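Local atomic coordinates of mevalonate kinase, putative (Leishmania major, PDB entry 2HFS), a protein that probably phosphorylates (R)-mevalonate with ATP to give (R)-5-phosphomevalonate, an early step of isoprenoid and sterol biosynthesis. Residues D136-N140 with N159-Y164. Residues are numbered along the deposited sequence; the frame is centred on the assembly and turned at random. Where two conformers were deposited one is given.
Sequences DEEVN and NTAATY
Asn140 reaches across to Asn159 and Thr160 with its carboxamide, CG anti to the backbone N (chi1 -163°), and is gripped at both ends. Asn159 ND2 donates to Asn140 OD1 at 2.8 Å, nearly straight but from above the carbonyl plane, the two amides being turned 44° apart. On the other branch, Asn140 ND2 gives an in-plane N-H to Thr160 OG1 at 3.1 Å; that hydroxyl also bonds Gly156 O. A water accepts from Asn140 ND2 and hydrogen-bonds Tyr164 OH at 2.8 Å, in the plane of the phenol ring. These partners fix the amide's rotation.

In packing terms, Asn140 fits knob-into-hole among Asn159, Thr160, Thr163 and Tyr164. In one of its two modelled conformers, Thr163 CG2 packs 3.7 Å from Asn140 CB and 4.0 Å from Val139 CG1. The Tyr164 ring presents its edge to Asn140 ND2, while Asp136 CB approaches CE1 obliquely at 3.4 Å. The Asp136 carboxylate, nearly perpendicular to this ring, forms a salt bridge with Arg124, which also bonds Thr163 O.

Segments 136-140 and 159-164, on helices 136-146 and 157-164, run roughly antiparallel (139°) within the GHMP kinase N-terminal region; Val139, Ala162 and Thr163 rest on Val120 of helix 114-130, and Ala162 bonds Tyr19 of strand 17-25 through the backbone.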
ATOM      1  N   ASP A 136      -2.773  16.353  -8.718  1.00 14.28           N
ATOM      2  CA  ASP A 136      -2.359  15.076  -8.141  1.00 13.38           C
ATOM      3  C   ASP A 136      -1.158  15.283  -7.224  1.00 13.52           C
ATOM      4  O   ASP A 136      -1.092  14.745  -6.113  1.00 12.25           O
ATOM      5  CB  ASP A 136      -2.015  14.079  -9.255  1.00 14.89           C
ATOM      6  CG  ASP A 136      -3.244  13.409  -9.850  1.00 15.32           C
ATOM      7  OD1 ASP A 136      -4.375  13.540  -9.301  1.00 14.58           O
ATOM      8  OD2 ASP A 136      -3.161  12.699 -10.870  1.00 18.10           O
ATOM      9  N   GLU A 137      -0.207  16.082  -7.695  1.00 14.21           N
ATOM     10  CA  GLU A 137       0.944  16.454  -6.880  1.00 14.33           C
ATOM     11  C   GLU A 137       0.512  17.043  -5.536  1.00 12.80           C
ATOM     12  O   GLU A 137       1.012  16.631  -4.485  1.00 12.32           O
ATOM     13  CB  GLU A 137       1.850  17.405  -7.662  1.00 14.67           C
ATOM     14  CG  GLU A 137       3.091  17.863  -6.922  1.00 19.12           C
ATOM     15  CD  GLU A 137       4.036  18.698  -7.783  1.00 20.03           C
ATOM     16  OE1 GLU A 137       5.163  18.979  -7.304  1.00 26.54           O
ATOM     17  OE2 GLU A 137       3.676  19.065  -8.928  1.00 24.37           O
ATOM     18  N   GLU A 138      -0.432  17.986  -5.580  1.00 13.25           N
ATOM     19  CA  GLU A 138      -0.973  18.647  -4.391  1.00 12.30           C
ATOM     20  C   GLU A 138      -1.692  17.680  -3.437  1.00 13.03           C
ATOM     21  O   GLU A 138      -1.499  17.729  -2.204  1.00 12.48           O
ATOM     22  CB  GLU A 138      -1.873  19.825  -4.815  1.00 14.90           C
ATOM     23  CG  GLU A 138      -1.101  21.126  -5.047  1.00 12.38           C
ATOM     24  CD  GLU A 138      -1.818  22.171  -5.896  1.00 17.36           C
ATOM     25  OE1 GLU A 138      -3.017  22.009  -6.251  1.00 14.32           O
ATOM     26  OE2 GLU A 138      -1.151  23.179  -6.240  1.00 19.36           O
ATOM     27  N   VAL A 139      -2.508  16.788  -3.998  1.00  9.94           N
ATOM     28  CA  VAL A 139      -3.157  15.722  -3.212  1.00 10.23           C
ATOM     29  C   VAL A 139      -2.114  14.825  -2.530  1.00 11.13           C
ATOM     30  O   VAL A 139      -2.218  14.543  -1.327  1.00 11.05           O
ATOM     31  CB  VAL A 139      -4.094  14.854  -4.111  1.00 10.40           C
ATOM     32  CG1 VAL A 139      -4.619  13.645  -3.340  1.00  8.13           C
ATOM     33  CG2 VAL A 139      -5.255  15.702  -4.613  1.00 10.31           C
ATOM     34  N   ASN A 140      -1.117  14.397  -3.302  1.00 10.62           N
ATOM     35  CA  ASN A 140      -0.031  13.534  -2.811  1.00 11.54           C
ATOM     36  C   ASN A 140       0.760  14.133  -1.640  1.00 12.51           C
ATOM     37  O   ASN A 140       1.042  13.440  -0.669  1.00 14.14           O
ATOM     38  CB  ASN A 140       0.891  13.112  -3.963  1.00 11.73           C
ATOM     39  CG  ASN A 140       1.762  11.911  -3.621  1.00 13.86           C
ATOM     40  OD1 ASN A 140       1.388  11.052  -2.813  1.00 12.33           O
ATOM     41  ND2 ASN A 140       2.927  11.836  -4.255  1.00 14.19           N
ATOM     42  N   ASN A 159       1.422   6.957  -0.027  1.00 14.15           N
ATOM     43  CA  ASN A 159       0.643   8.075  -0.556  1.00 12.99           C
ATOM     44  C   ASN A 159       0.728   8.187  -2.069  1.00 12.17           C
ATOM     45  O   ASN A 159      -0.263   8.497  -2.729  1.00 12.94           O
ATOM     46  CB  ASN A 159       0.956   9.420   0.121  1.00 12.47           C
ATOM     47  CG  ASN A 159       2.437   9.693   0.274  1.00 15.38           C
ATOM     48  OD1 ASN A 159       3.066   9.268   1.258  1.00 15.47           O
ATOM     49  ND2 ASN A 159       2.999  10.460  -0.660  1.00 13.38           N
ATOM     50  N   THR A 160       1.901   7.913  -2.623  1.00 12.29           N
ATOM     51  CA  THR A 160       2.067   8.055  -4.060  1.00 11.63           C
ATOM     52  C   THR A 160       1.230   6.987  -4.795  1.00 10.81           C
ATOM     53  O   THR A 160       0.542   7.284  -5.778  1.00 10.80           O
ATOM     54  CB  THR A 160       3.572   7.998  -4.436  1.00 12.56           C
ATOM     55  OG1 THR A 160       4.265   9.107  -3.831  1.00 14.10           O
ATOM     56  CG2 THR A 160       3.751   8.265  -5.925  1.00 13.43           C
ATOM     57  N   ALA A 161       1.261   5.744  -4.316  1.00 12.89           N
ATOM     58  CA  ALA A 161       0.420   4.693  -4.888  1.00 11.83           C
ATOM     59  C   ALA A 161      -1.072   5.014  -4.709  1.00 11.48           C
ATOM     60  O   ALA A 161      -1.879   4.843  -5.626  1.00 10.50           O
ATOM     61  CB  ALA A 161       0.737   3.337  -4.218  1.00 13.96           C
ATOM     62  N   ALA A 162      -1.435   5.460  -3.512  1.00 10.80           N
ATOM     63  CA  ALA A 162      -2.823   5.810  -3.224  1.00  9.52           C
ATOM     64  C   ALA A 162      -3.351   6.969  -4.102  1.00 10.82           C
ATOM     65  O   ALA A 162      -4.517   6.969  -4.513  1.00  9.56           O
ATOM     66  CB  ALA A 162      -2.984   6.118  -1.733  1.00  9.92           C
ATOM     67  N   THR A 163      -2.493   7.934  -4.407  0.50 10.06           N
ATOM     68  CA  THR A 163      -2.905   9.079  -5.223  0.50 12.86           C
ATOM     69  C   THR A 163      -2.987   8.750  -6.712  0.50 11.37           C
ATOM     70  O   THR A 163      -3.945   9.148  -7.388  0.50 11.74           O
ATOM     71  CB  THR A 163      -1.952  10.264  -5.041  0.50 11.01           C
ATOM     72  OG1 THR A 163      -0.616   9.832  -5.305  0.50 16.45           O
ATOM     73  CG2 THR A 163      -1.912  10.716  -3.598  0.50 12.44           C
ATOM     74  N   TYR A 164      -1.978   8.038  -7.216  1.00 12.44           N
ATOM     75  CA  TYR A 164      -1.843   7.799  -8.660  1.00 11.61           C
ATOM     76  C   TYR A 164      -2.337   6.438  -9.138  1.00 11.93           C
ATOM     77  O   TYR A 164      -2.697   6.314 -10.289  1.00 10.71           O
ATOM     78  CB  TYR A 164      -0.372   7.977  -9.129  1.00 12.03           C
ATOM     79  CG  TYR A 164       0.173   9.381  -8.971  1.00 12.04           C
ATOM     80  CD1 TYR A 164      -0.150  10.386  -9.890  1.00 14.37           C
ATOM     81  CD2 TYR A 164       0.968   9.719  -7.871  1.00 12.63           C
ATOM     82  CE1 TYR A 164       0.344  11.691  -9.736  1.00 13.24           C
ATOM     83  CE2 TYR A 164       1.452  11.006  -7.697  1.00 13.55           C
ATOM     84  CZ  TYR A 164       1.136  11.991  -8.631  1.00 14.72           C
ATOM     85  OH  TYR A 164       1.621  13.258  -8.449  1.00 15.33           O
TER
HETATM   86  O   HOH W   1       3.585  13.847  -6.592  1.00 17.97           O